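Local structure of (S)-2-haloacid dehalogenase IVA (Burkholderia cepacia, 2NO4) at residues V28-M33 with K102-Y107; R15-D20 with A120-A125. The protein catalyses the hydrolytic dehalogenation of short-chain (S)-2-haloalkanoic acids to the corresponding (R)-2-hydroxyalkanoic acids, with inversion of configuration. One frame throughout, in Å; residues are numbered along the deposited sequence.

Interaction 1 of 2, residues V28-M33 with K102-Y107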
ATOM      1  N   VAL B  28       1.828 -16.032   5.851  1.00 31.46           N
ATOM      2  CA  VAL B  28       0.548 -15.278   5.865  1.00 35.78           C
ATOM      3  C   VAL B  28      -0.613 -16.025   5.113  1.00 38.56           C
ATOM      4  O   VAL B  28      -1.794 -15.887   5.483  1.00 39.28           O
ATOM      5  CB  VAL B  28       0.677 -13.733   5.466  1.00 35.63           C
ATOM      6  CG1 VAL B  28       1.605 -12.973   6.434  1.00 35.09           C
ATOM      7  CG2 VAL B  28       1.141 -13.510   4.008  1.00 37.71           C
ATOM      8  N   HIS B  29      -0.250 -16.855   4.127  1.00 39.19           N
ATOM      9  CA  HIS B  29      -1.204 -17.686   3.352  1.00 38.35           C
ATOM     10  C   HIS B  29      -1.958 -18.788   4.127  1.00 38.16           C
ATOM     11  O   HIS B  29      -3.044 -19.172   3.740  1.00 37.80           O
ATOM     12  CB  HIS B  29      -0.528 -18.307   2.130  1.00 36.50           C
ATOM     13  CG  HIS B  29       0.394 -17.378   1.409  1.00 38.25           C
ATOM     14  ND1 HIS B  29       1.763 -17.531   1.431  1.00 39.95           N
ATOM     15  CD2 HIS B  29       0.153 -16.292   0.639  1.00 40.15           C
ATOM     16  CE1 HIS B  29       2.327 -16.576   0.704  1.00 40.26           C
ATOM     17  NE2 HIS B  29       1.372 -15.802   0.225  1.00 40.72           N
ATOM     18  N   SER B  30      -1.387 -19.285   5.212  1.00 38.54           N
ATOM     19  CA  SER B  30      -1.990 -20.365   5.982  1.00 37.42           C
ATOM     20  C   SER B  30      -3.335 -20.018   6.658  1.00 37.90           C
ATOM     21  O   SER B  30      -4.152 -20.927   6.907  1.00 36.96           O
ATOM     22  CB  SER B  30      -0.991 -20.902   7.030  1.00 38.49           C
ATOM     23  OG  SER B  30      -0.664 -19.897   7.980  1.00 37.90           O
ATOM     24  N   ALA B  31      -3.576 -18.730   6.971  1.00 36.68           N
ATOM     25  CA  ALA B  31      -4.826 -18.383   7.662  1.00 34.69           C
ATOM     26  C   ALA B  31      -6.026 -18.743   6.770  1.00 33.57           C
ATOM     27  O   ALA B  31      -6.958 -19.468   7.230  1.00 33.82           O
ATOM     28  CB  ALA B  31      -4.863 -16.897   8.145  1.00 35.07           C
ATOM     29  N   VAL B  32      -5.982 -18.325   5.495  1.00 32.69           N
ATOM     30  CA  VAL B  32      -7.057 -18.737   4.540  1.00 29.28           C
ATOM     31  C   VAL B  32      -6.888 -20.184   4.058  1.00 31.30           C
ATOM     32  O   VAL B  32      -7.881 -20.873   3.970  1.00 31.91           O
ATOM     33  CB  VAL B  32      -7.325 -17.704   3.340  1.00 26.72           C
ATOM     34  CG1 VAL B  32      -8.528 -18.122   2.489  1.00 25.01           C
ATOM     35  CG2 VAL B  32      -7.617 -16.282   3.888  1.00 22.71           C
ATOM     36  N   MET B  33      -5.666 -20.640   3.769  1.00 33.51           N
ATOM     37  CA  MET B  33      -5.448 -21.970   3.182  1.00 38.42           C
ATOM     38  C   MET B  33      -6.052 -23.074   4.041  1.00 38.84           C
ATOM     39  O   MET B  33      -6.702 -23.983   3.530  1.00 40.34           O
ATOM     40  CB  MET B  33      -3.952 -22.200   2.979  0.60 39.55           C
ATOM     41  CG  MET B  33      -3.540 -22.982   1.720  0.60 41.94           C
ATOM     42  SD  MET B  33      -1.741 -22.808   1.430  0.60 42.73           S
ATOM     43  CE  MET B  33      -1.682 -21.321   0.413  0.60 41.49           C
ATOM     44  N   LYS B 102      -3.981 -15.632  14.407  1.00 35.25           N
ATOM     45  CA  LYS B 102      -3.372 -15.461  15.721  1.00 38.67           C
ATOM     46  C   LYS B 102      -2.328 -16.540  15.918  1.00 39.02           C
ATOM     47  O   LYS B 102      -1.353 -16.326  16.619  1.00 42.81           O
ATOM     48  CB  LYS B 102      -4.439 -15.499  16.829  1.00 39.66           C
ATOM     49  CG  LYS B 102      -4.018 -14.723  18.046  1.00 42.97           C
ATOM     50  CD  LYS B 102      -5.132 -14.535  19.057  1.00 44.40           C
ATOM     51  CE  LYS B 102      -4.480 -14.137  20.370  1.00 47.12           C
ATOM     52  NZ  LYS B 102      -5.444 -13.928  21.489  1.00 47.61           N
ATOM     53  N   GLU B 103      -2.520 -17.685  15.268  1.00 38.67           N
ATOM     54  CA  GLU B 103      -1.549 -18.771  15.288  1.00 42.67           C
ATOM     55  C   GLU B 103      -1.100 -19.250  13.892  1.00 39.91           C
ATOM     56  O   GLU B 103      -1.177 -20.441  13.547  1.00 38.58           O
ATOM     57  CB  GLU B 103      -2.074 -19.901  16.168  1.00 43.66           C
ATOM     58  CG  GLU B 103      -2.358 -19.354  17.600  1.00 48.48           C
ATOM     59  CD  GLU B 103      -2.614 -20.417  18.667  1.00 50.31           C
ATOM     60  OE1 GLU B 103      -2.745 -21.637  18.332  1.00 52.69           O
ATOM     61  OE2 GLU B 103      -2.666 -19.999  19.855  1.00 52.86           O
ATOM     62  N   LEU B 104      -0.624 -18.290  13.096  1.00 40.18           N
ATOM     63  CA  LEU B 104      -0.054 -18.558  11.760  1.00 38.59           C
ATOM     64  C   LEU B 104       1.081 -19.563  11.817  1.00 37.21           C
ATOM     65  O   LEU B 104       1.958 -19.447  12.672  1.00 37.06           O
ATOM     66  CB  LEU B 104       0.533 -17.275  11.163  1.00 35.53           C
ATOM     67  CG  LEU B 104      -0.251 -16.241  10.411  1.00 35.45           C
ATOM     68  CD1 LEU B 104       0.785 -15.411   9.661  1.00 31.57           C
ATOM     69  CD2 LEU B 104      -1.314 -16.820   9.418  1.00 32.63           C
ATOM     70  N   SER B 105       1.058 -20.515  10.882  1.00 35.78           N
ATOM     71  CA  SER B 105       2.133 -21.485  10.654  1.00 37.06           C
ATOM     72  C   SER B 105       3.461 -20.802  10.378  1.00 33.75           C
ATOM     73  O   SER B 105       3.526 -19.822   9.597  1.00 30.31           O
ATOM     74  CB  SER B 105       1.818 -22.330   9.408  1.00 37.55           C
ATOM     75  OG  SER B 105       0.550 -22.925   9.520  1.00 44.09           O
ATOM     76  N   ALA B 106       4.505 -21.343  10.998  1.00 32.59           N
ATOM     77  CA  ALA B 106       5.882 -21.012  10.643  1.00 32.33           C
ATOM     78  C   ALA B 106       6.231 -21.721   9.346  1.00 31.42           C
ATOM     79  O   ALA B 106       5.763 -22.846   9.096  1.00 30.96           O
ATOM     80  CB  ALA B 106       6.843 -21.430  11.739  1.00 30.74           C
ATOM     81  N   TYR B 107       7.056 -21.064   8.529  1.00 27.19           N
ATOM     82  CA  TYR B 107       7.709 -21.749   7.423  1.00 28.81           C
ATOM     83  C   TYR B 107       8.555 -22.901   7.956  1.00 28.00           C
ATOM     84  O   TYR B 107       9.093 -22.812   9.057  1.00 28.73           O
ATOM     85  CB  TYR B 107       8.553 -20.774   6.561  1.00 26.23           C
ATOM     86  CG  TYR B 107       7.696 -19.956   5.652  1.00 25.34           C
ATOM     87  CD1 TYR B 107       7.244 -20.474   4.419  1.00 24.96           C
ATOM     88  CD2 TYR B 107       7.277 -18.679   6.038  1.00 25.46           C
ATOM     89  CE1 TYR B 107       6.425 -19.720   3.589  1.00 24.46           C
ATOM     90  CE2 TYR B 107       6.472 -17.936   5.219  1.00 25.12           C
ATOM     91  CZ  TYR B 107       6.051 -18.467   3.999  1.00 25.28           C
ATOM     92  OH  TYR B 107       5.244 -17.710   3.197  1.00 27.67           O
TER
HETATM   93  O   HOH W   1       3.478 -15.571   3.640  1.00 30.74           O

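Interaction 2 of 2, residues R15-D20 with A120-A125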
ATOM      1  N   ARG B  15      26.592  -8.478  14.282  1.00 35.28           N
ATOM      2  CA  ARG B  15      26.285  -8.864  15.644  1.00 34.55           C
ATOM      3  C   ARG B  15      24.853  -9.398  15.758  1.00 32.99           C
ATOM      4  O   ARG B  15      24.565 -10.208  16.626  1.00 30.02           O
ATOM      5  CB  ARG B  15      26.538  -7.704  16.609  1.00 37.30           C
ATOM      6  CG  ARG B  15      27.977  -7.147  16.578  1.00 40.62           C
ATOM      7  CD  ARG B  15      28.508  -6.844  18.005  1.00 46.74           C
ATOM      8  NE  ARG B  15      27.884  -5.674  18.660  1.00 49.53           N
ATOM      9  CZ  ARG B  15      27.059  -5.708  19.723  1.00 50.27           C
ATOM     10  NH1 ARG B  15      26.706  -6.850  20.303  1.00 49.92           N
ATOM     11  NH2 ARG B  15      26.577  -4.575  20.215  1.00 50.58           N
ATOM     12  N   ALA B  16      23.958  -8.971  14.862  1.00 29.87           N
ATOM     13  CA  ALA B  16      22.545  -9.330  15.005  1.00 28.43           C
ATOM     14  C   ALA B  16      21.921  -9.732  13.680  1.00 26.97           C
ATOM     15  O   ALA B  16      22.247  -9.158  12.645  1.00 27.17           O
ATOM     16  CB  ALA B  16      21.742  -8.170  15.666  1.00 26.53           C
ATOM     17  N   CYS B  17      21.056 -10.749  13.743  1.00 25.68           N
ATOM     18  CA  CYS B  17      20.169 -11.146  12.648  1.00 26.51           C
ATOM     19  C   CYS B  17      18.797 -10.741  13.064  1.00 26.06           C
ATOM     20  O   CYS B  17      18.273 -11.229  14.054  1.00 27.14           O
ATOM     21  CB  CYS B  17      20.224 -12.660  12.387  1.00 28.74           C
ATOM     22  SG  CYS B  17      21.871 -13.179  11.769  1.00 31.01           S
ATOM     23  N   VAL B  18      18.241  -9.781  12.326  1.00 26.82           N
ATOM     24  CA  VAL B  18      16.939  -9.233  12.638  1.00 23.84           C
ATOM     25  C   VAL B  18      15.969  -9.652  11.530  1.00 23.56           C
ATOM     26  O   VAL B  18      16.233  -9.427  10.324  1.00 22.35           O
ATOM     27  CB  VAL B  18      16.998  -7.676  12.795  1.00 24.95           C
ATOM     28  CG1 VAL B  18      15.609  -7.158  13.097  1.00 23.10           C
ATOM     29  CG2 VAL B  18      17.977  -7.288  13.934  1.00 24.80           C
ATOM     30  N   PHE B  19      14.886 -10.293  11.964  1.00 21.25           N
ATOM     31  CA  PHE B  19      13.920 -10.929  11.112  1.00 22.99           C
ATOM     32  C   PHE B  19      12.564 -10.216  11.069  1.00 22.54           C
ATOM     33  O   PHE B  19      11.993  -9.894  12.089  1.00 22.82           O
ATOM     34  CB  PHE B  19      13.663 -12.370  11.622  1.00 23.37           C
ATOM     35  CG  PHE B  19      14.770 -13.312  11.284  1.00 23.87           C
ATOM     36  CD1 PHE B  19      15.878 -13.470  12.146  1.00 24.36           C
ATOM     37  CD2 PHE B  19      14.761 -13.992  10.078  1.00 26.33           C
ATOM     38  CE1 PHE B  19      16.924 -14.315  11.801  1.00 22.38           C
ATOM     39  CE2 PHE B  19      15.826 -14.865   9.725  1.00 23.53           C
ATOM     40  CZ  PHE B  19      16.892 -15.015  10.605  1.00 23.64           C
ATOM     41  N   ASP B  20      12.057 -10.026   9.857  1.00 23.98           N
ATOM     42  CA  ASP B  20      10.636  -9.805   9.626  1.00 23.14           C
ATOM     43  C   ASP B  20       9.841 -11.023  10.095  1.00 21.84           C
ATOM     44  O   ASP B  20      10.357 -12.149  10.106  1.00 21.74           O
ATOM     45  CB  ASP B  20      10.437  -9.530   8.122  1.00 24.84           C
ATOM     46  CG  ASP B  20       8.996  -9.383   7.744  1.00 27.56           C
ATOM     47  OD1 ASP B  20       8.455  -8.309   8.035  1.00 27.32           O
ATOM     48  OD2 ASP B  20       8.419 -10.326   7.142  1.00 26.18           O
ATOM     49  N   ALA B 120      25.496 -19.933  16.621  1.00 36.54           N
ATOM     50  CA  ALA B 120      26.676 -19.223  16.126  1.00 34.56           C
ATOM     51  C   ALA B 120      26.979 -17.931  16.919  1.00 34.80           C
ATOM     52  O   ALA B 120      27.907 -17.195  16.578  1.00 35.78           O
ATOM     53  CB  ALA B 120      26.555 -18.950  14.624  1.00 34.11           C
ATOM     54  N   GLY B 121      26.212 -17.668  17.977  1.00 32.06           N
ATOM     55  CA  GLY B 121      26.409 -16.469  18.795  1.00 33.20           C
ATOM     56  C   GLY B 121      25.850 -15.117  18.309  1.00 34.37           C
ATOM     57  O   GLY B 121      26.208 -14.075  18.858  1.00 34.87           O
ATOM     58  N   TYR B 122      24.979 -15.117  17.295  1.00 30.81           N
ATOM     59  CA  TYR B 122      24.264 -13.891  16.905  1.00 30.27           C
ATOM     60  C   TYR B 122      23.187 -13.506  17.893  1.00 27.85           C
ATOM     61  O   TYR B 122      22.581 -14.360  18.517  1.00 30.99           O
ATOM     62  CB  TYR B 122      23.564 -14.070  15.554  1.00 29.03           C
ATOM     63  CG  TYR B 122      24.489 -14.182  14.393  1.00 29.59           C
ATOM     64  CD1 TYR B 122      24.778 -15.432  13.814  1.00 28.86           C
ATOM     65  CD2 TYR B 122      25.101 -13.048  13.872  1.00 30.82           C
ATOM     66  CE1 TYR B 122      25.615 -15.519  12.709  1.00 29.64           C
ATOM     67  CE2 TYR B 122      25.961 -13.124  12.790  1.00 31.05           C
ATOM     68  CZ  TYR B 122      26.209 -14.355  12.212  1.00 30.80           C
ATOM     69  OH  TYR B 122      27.064 -14.393  11.136  1.00 30.95           O
ATOM     70  N   ILE B 123      22.921 -12.213  18.004  1.00 28.88           N
ATOM     71  CA  ILE B 123      21.647 -11.768  18.547  1.00 27.94           C
ATOM     72  C   ILE B 123      20.624 -12.100  17.458  1.00 27.84           C
ATOM     73  O   ILE B 123      20.824 -11.754  16.288  1.00 29.09           O
ATOM     74  CB  ILE B 123      21.638 -10.255  18.894  1.00 30.28           C
ATOM     75  CG1 ILE B 123      22.763  -9.897  19.894  1.00 28.89           C
ATOM     76  CG2 ILE B 123      20.244  -9.822  19.450  1.00 30.21           C
ATOM     77  CD1 ILE B 123      23.228  -8.427  19.778  1.00 29.39           C
ATOM     78  N   VAL B 124      19.570 -12.810  17.841  1.00 27.38           N
ATOM     79  CA  VAL B 124      18.509 -13.196  16.940  1.00 27.31           C
ATOM     80  C   VAL B 124      17.248 -12.500  17.428  1.00 28.32           C
ATOM     81  O   VAL B 124      16.757 -12.766  18.533  1.00 26.24           O
ATOM     82  CB  VAL B 124      18.324 -14.743  16.873  1.00 27.90           C
ATOM     83  CG1 VAL B 124      17.171 -15.109  15.876  1.00 26.53           C
ATOM     84  CG2 VAL B 124      19.656 -15.449  16.496  1.00 24.15           C
ATOM     85  N   ALA B 125      16.735 -11.575  16.618  1.00 26.75           N
ATOM     86  CA  ALA B 125      15.582 -10.765  17.032  1.00 26.81           C
ATOM     87  C   ALA B 125      14.543 -10.704  15.901  1.00 24.89           C
ATOM     88  O   ALA B 125      14.878 -10.912  14.723  1.00 24.46           O
ATOM     89  CB  ALA B 125      16.054  -9.327  17.439  1.00 26.25           C
TER
HETATM   90  O   HOH W   2      26.423 -10.796  18.653  1.00 43.39           O

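Interaction 1 of 2, residues V28-M33 with K102-Y107
L104 packs against V28, S30 and A31 where the start of the helical cap of this HAD-superfamily dehalogenase meets the linker leading from helix 90-102 back to helix 110-119. The apolar contact is made by the two methyl groups of the leucine. CD1 lies 3.8 Å from V28 CA; the two side chains run at a slant to each other, and V28 CG1 stands 4.1 Å from L104 CD1. CD2 reaches the short helix 30-33 and rests 3.8 Å from A31 CB. Beyond the pair, L104 also touches Y22 and V28 touches R51, both residues that bind the haloacid, so this packing probably lies behind the substrate pocket; Y101 and A100 of helix 90-102 flank V28 and A31.

The direct polar link is slight. S105 N donates a weak hydrogen bond to S30 OG, 3.4 Å long and bent to 143° at the hydrogen. S30 OG sits between its own backbone N and carbonyl carbon (chi1 63°), which turns it to the linker, yet its stronger partner is D27 O. L104 CD2 also comes within 3.5 Å of S30 OG, from a direction roughly at right angles to S105 N. S105 OG adds a contact of 3.6 Å to S30 CB.

At the far end Y107 OH comes up to ND1 and CE1 of H29 at a slant, without a hydrogen bond, and R206 makes a cation-pi contact with the tyrosine. One water joins the segments here, accepting from V28 N at 2.8 Å and hydrogen-bonded to Y107 OH, also at 2.8 Å.

Interaction 2 of 2, residues R15-D20 with A120-A125
R15 O is approached by two groups: I123 N donates to it in the carbonyl plane at 2.9 Å, and a water oxygen lies 2.8 Å from R15 O. This water, which also has G121 O in reach, can donate to R15 O, though it has more acceptors around it than protons. From there the parallel strands 16-19 and 123-125 run 9° apart, pairing A16 with I123, C17 with V124 and V18 with A125. C17 carries the middle of the seam: its N gives a bond of 2.7 Å to I123 O, nearly along the C=O axis, and its O takes A125 N at 3.0 Å. F19 N closes the series on A125 O, which also lies in the plane of the phenyl ring at its edge.

On the face of C17 and V124, C17 SG stands over one face of the Y122 ring, 4.0 Å from the centroid and offset toward the rim. With SG anti to the carbonyl carbon (chi1 -66°), the sulfur is swung back to the tyrosine, whose OH bonds to L232 O. On the other face A16 CB meets I123 CB at 3.8 Å. G121, with positive phi, ends helix 110-119 in a Schellman motif just before the strand.

Strand 16-19 delivers D20, the nucleophile, which is held by K161 and T24; a central parallel strand ending in the nucleophilic aspartate is a signature of the Rossmann-like HAD core.

How the interactions relate
From the N terminus, the chain first runs through strand 16-19 to the nucleophile D20 and then into 28-33. Some seventy residues, mostly helical and without a strand, follow before 102-107 returns to close the loop of interaction 1. Helix 110-119 leads on to 120-125, where interaction 2 closes a larger loop around the first. The two contacts are thus nested, not crossed. Their centres lie 23 Å apart and their nearest atoms about 7 Å, so they do not touch. Interaction 1 holds together the two chain passages at the base of the helical insertion, while interaction 2 joins neighbouring strands within the six-stranded parallel sheet.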